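Local coordinates for Rod shape-determining protein (MreC) (Helicobacter pylori, PDB 5LP5) that probably scaffolds the cell-wall elongation machinery that keeps the bacterium rod-shaped, forming a complex with the penicillin-binding protein PBP2, at residues D108-I117 and L145-K153. Sequence-based numbering, arbitrary orientation.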
loop_
_atom_site.group_PDB
_atom_site.type_symbol
_atom_site.label_atom_id
_atom_site.label_comp_id
_atom_site.label_asym_id
_atom_site.label_seq_id
_atom_site.Cartn_x
_atom_site.Cartn_y
_atom_site.Cartn_z
ATOM N N ASP C 108 -17.147 29.055 21.602
ATOM C CA ASP C 108 -16.687 27.696 21.279
ATOM C C ASP C 108 -17.248 26.722 22.324
ATOM O O ASP C 108 -16.906 26.848 23.520
ATOM C CB ASP C 108 -15.151 27.698 21.259
ATOM C CG ASP C 108 -14.525 26.347 20.893
ATOM O OD1 ASP C 108 -15.162 25.527 20.204
ATOM O OD2 ASP C 108 -13.382 26.116 21.355
ATOM N N THR C 109 -18.088 25.780 21.873
ATOM C CA THR C 109 -18.716 24.794 22.762
ATOM C C THR C 109 -17.858 23.548 23.003
ATOM O O THR C 109 -18.196 22.706 23.816
ATOM C CB THR C 109 -20.049 24.263 22.167
ATOM O OG1 THR C 109 -19.812 23.587 20.918
ATOM C CG2 THR C 109 -21.054 25.381 21.954
ATOM N N HIS C 110 -16.768 23.428 22.242
ATOM C CA HIS C 110 -15.926 22.245 22.286
ATOM C C HIS C 110 -14.682 22.435 23.169
ATOM O O HIS C 110 -13.729 21.655 23.043
ATOM C CB HIS C 110 -15.520 21.843 20.856
ATOM C CG HIS C 110 -16.651 21.854 19.870
ATOM N ND1 HIS C 110 -17.601 20.861 19.791
ATOM C CD2 HIS C 110 -16.994 22.774 18.941
ATOM C CE1 HIS C 110 -18.472 21.164 18.844
ATOM N NE2 HIS C 110 -18.117 22.314 18.304
ATOM N N SER C 111 -14.691 23.391 24.089
ATOM C CA SER C 111 -13.542 23.629 24.953
ATOM C C SER C 111 -14.021 24.056 26.325
ATOM O O SER C 111 -14.765 25.044 26.452
ATOM C CB SER C 111 -12.631 24.712 24.373
ATOM O OG SER C 111 -11.877 24.200 23.288
ATOM N N VAL C 112 -13.601 23.334 27.366
ATOM C CA VAL C 112 -14.085 23.625 28.710
ATOM C C VAL C 112 -12.999 23.665 29.776
ATOM O O VAL C 112 -11.982 22.973 29.677
ATOM C CB VAL C 112 -15.162 22.610 29.148
ATOM C CG1 VAL C 112 -16.325 22.622 28.180
ATOM C CG2 VAL C 112 -14.579 21.208 29.275
ATOM N N SER C 113 -13.255 24.460 30.806
ATOM C CA SER C 113 -12.398 24.502 31.985
ATOM C C SER C 113 -12.921 23.509 33.016
ATOM O O SER C 113 -14.102 23.518 33.351
ATOM C CB SER C 113 -12.389 25.900 32.620
ATOM O OG SER C 113 -11.575 26.827 31.924
ATOM N N LEU C 114 -12.023 22.663 33.525
ATOM C CA LEU C 114 -12.372 21.624 34.471
ATOM C C LEU C 114 -11.821 21.913 35.848
ATOM O O LEU C 114 -10.765 22.501 36.010
ATOM C CB LEU C 114 -11.805 20.298 34.010
ATOM C CG LEU C 114 -12.364 19.783 32.691
ATOM C CD1 LEU C 114 -11.515 18.623 32.198
ATOM C CD2 LEU C 114 -13.798 19.329 32.845
ATOM N N ASN C 115 -12.540 21.477 36.853
ATOM C CA ASN C 115 -12.083 21.667 38.198
ATOM C C ASN C 115 -10.818 20.850 38.429
ATOM O O ASN C 115 -10.792 19.654 38.100
ATOM C CB ASN C 115 -13.136 21.210 39.169
ATOM C CG ASN C 115 -12.947 21.819 40.531
ATOM O OD1 ASN C 115 -12.705 23.030 40.639
ATOM N ND2 ASN C 115 -13.006 20.999 41.578
ATOM N N PRO C 116 -9.762 21.478 38.987
ATOM C CA PRO C 116 -8.488 20.809 39.251
ATOM C C PRO C 116 -8.631 19.457 39.920
ATOM O O PRO C 116 -9.545 19.254 40.717
ATOM C CB PRO C 116 -7.781 21.765 40.213
ATOM C CG PRO C 116 -8.333 23.102 39.892
ATOM C CD PRO C 116 -9.715 22.900 39.366
ATOM N N ILE C 117 -7.723 18.543 39.594
ATOM C CA ILE C 117 -7.690 17.216 40.197
ATOM C C ILE C 117 -6.292 16.942 40.740
ATOM O O ILE C 117 -5.304 17.124 40.050
ATOM C CB ILE C 117 -8.078 16.118 39.180
ATOM C CG1 ILE C 117 -9.570 16.181 38.847
ATOM C CG2 ILE C 117 -7.673 14.727 39.690
ATOM C CD1 ILE C 117 -10.032 15.071 37.924
ATOM N N LEU C 145 -6.756 22.723 34.159
ATOM C CA LEU C 145 -7.173 21.456 33.569
ATOM C C LEU C 145 -8.175 21.738 32.455
ATOM O O LEU C 145 -9.309 22.156 32.705
ATOM C CB LEU C 145 -7.767 20.549 34.634
ATOM C CG LEU C 145 -8.095 19.140 34.182
ATOM C CD1 LEU C 145 -6.895 18.457 33.553
ATOM C CD2 LEU C 145 -8.631 18.340 35.368
ATOM N N ASN C 146 -7.735 21.543 31.220
ATOM C CA ASN C 146 -8.544 21.911 30.073
ATOM C C ASN C 146 -9.109 20.697 29.358
ATOM O O ASN C 146 -8.382 19.747 29.047
ATOM C CB ASN C 146 -7.713 22.708 29.090
ATOM C CG ASN C 146 -7.253 24.020 29.640
ATOM O OD1 ASN C 146 -7.979 24.684 30.393
ATOM N ND2 ASN C 146 -6.031 24.407 29.269
ATOM N N GLY C 147 -10.408 20.757 29.076
ATOM C CA GLY C 147 -11.075 19.701 28.310
ATOM C C GLY C 147 -11.271 20.117 26.863
ATOM O O GLY C 147 -11.877 21.158 26.592
ATOM N N PHE C 148 -10.730 19.328 25.945
ATOM C CA PHE C 148 -10.944 19.544 24.522
ATOM C C PHE C 148 -11.836 18.446 23.996
ATOM O O PHE C 148 -11.421 17.300 23.864
ATOM C CB PHE C 148 -9.619 19.582 23.771
ATOM C CG PHE C 148 -8.643 20.551 24.359
ATOM C CD1 PHE C 148 -8.821 21.914 24.204
ATOM C CD2 PHE C 148 -7.583 20.104 25.106
ATOM C CE1 PHE C 148 -7.946 22.819 24.782
ATOM C CE2 PHE C 148 -6.701 20.998 25.686
ATOM C CZ PHE C 148 -6.879 22.362 25.519
ATOM N N LEU C 149 -13.084 18.817 23.719
ATOM C CA LEU C 149 -14.141 17.856 23.446
ATOM C C LEU C 149 -14.113 17.361 22.005
ATOM O O LEU C 149 -13.357 17.851 21.181
ATOM C CB LEU C 149 -15.498 18.482 23.760
ATOM C CG LEU C 149 -15.634 19.044 25.184
ATOM C CD1 LEU C 149 -16.994 19.680 25.389
ATOM C CD2 LEU C 149 -15.397 17.978 26.247
ATOM N N ASN C 150 -14.960 16.378 21.716
ATOM C CA ASN C 150 -15.050 15.787 20.375
ATOM C C ASN C 150 -15.249 16.921 19.351
ATOM O O ASN C 150 -16.087 17.810 19.511
ATOM C CB ASN C 150 -16.223 14.801 20.226
ATOM C CG ASN C 150 -15.929 13.417 20.762
ATOM O OD1 ASN C 150 -14.783 12.948 20.757
ATOM N ND2 ASN C 150 -16.993 12.724 21.207
ATOM N N ALA C 151 -14.426 16.901 18.318
ATOM C CA ALA C 151 -14.508 17.882 17.231
ATOM C C ALA C 151 -13.727 19.145 17.472
ATOM O O ALA C 151 -13.627 19.956 16.549
ATOM C CB ALA C 151 -15.952 18.213 16.853
ATOM N N HIS C 152 -13.102 19.301 18.639
ATOM C CA HIS C 152 -12.079 20.356 18.810
ATOM C C HIS C 152 -10.821 20.033 17.990
ATOM O O HIS C 152 -10.460 18.878 17.830
ATOM C CB HIS C 152 -11.733 20.563 20.304
ATOM C CG HIS C 152 -10.860 21.756 20.581
ATOM N ND1 HIS C 152 -11.099 22.998 20.041
ATOM C CD2 HIS C 152 -9.739 21.890 21.331
ATOM C CE1 HIS C 152 -10.185 23.851 20.469
ATOM N NE2 HIS C 152 -9.336 23.197 21.237
ATOM N N LYS C 153 -10.163 21.059 17.480
ATOM C CA LYS C 153 -8.888 20.933 16.764
ATOM C C LYS C 153 -7.854 20.012 17.458
ATOM O O LYS C 153 -7.074 19.335 16.810
ATOM C CB LYS C 153 -8.288 22.352 16.578
ATOM C CG LYS C 153 -7.116 22.506 15.625
ATOM C CD LYS C 153 -6.647 23.958 15.570
ATOM C CE LYS C 153 -5.316 24.072 14.819
ATOM N NZ LYS C 153 -5.007 25.459 14.368
HETATM O O HOH W 1 -17.916 18.812 21.233
#
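The imidazole of H152 turns one face to S111, whose OG sits over the ring centre at 3.3 Å from its CE1. Having CG anti to the backbone N (chi1 -171°) brings the H152 ring back to S111; D108 OD2 approaches it obliquely, 4.0 Å from CE1. The small S111 hydroxyl suits a site where two rings converge: it lies over the H152 face and near the plane of F148, at its edge. A151 CB lies over one face of the H110 ring and T109 OG1 over the centre of the other, and at the edge, in plane, a water bridges H110 ND1 and N150 O. N150 itself is fastened by Y157, A134 and F231, which suits an amide in a buried turn.

From there the backbones run antiparallel. V112 and G147 form a hydrogen-bonded pair, V112 N to G147 O at 2.9 Å and G147 N to V112 O at 2.8 Å. Having no side chain, G147 lets V112 CG2 pack against its CA at 3.9 Å. Branched aliphatics suit the face bearing V112, L114 and L145: L114 CB meets L145 CG at 3.9 Å, while V112 CG1 reaches L149 CD1.

Beyond the S111-F148 pair, L149 N donates to H110 O at 3.0 Å, and a type II turn from L149 to H152 follows. Strands 111-114 and 144-149 are thus antiparallel neighbours, between strands 93-103 and 134-141, in one of the two six-stranded β-barrels of this MreC chain.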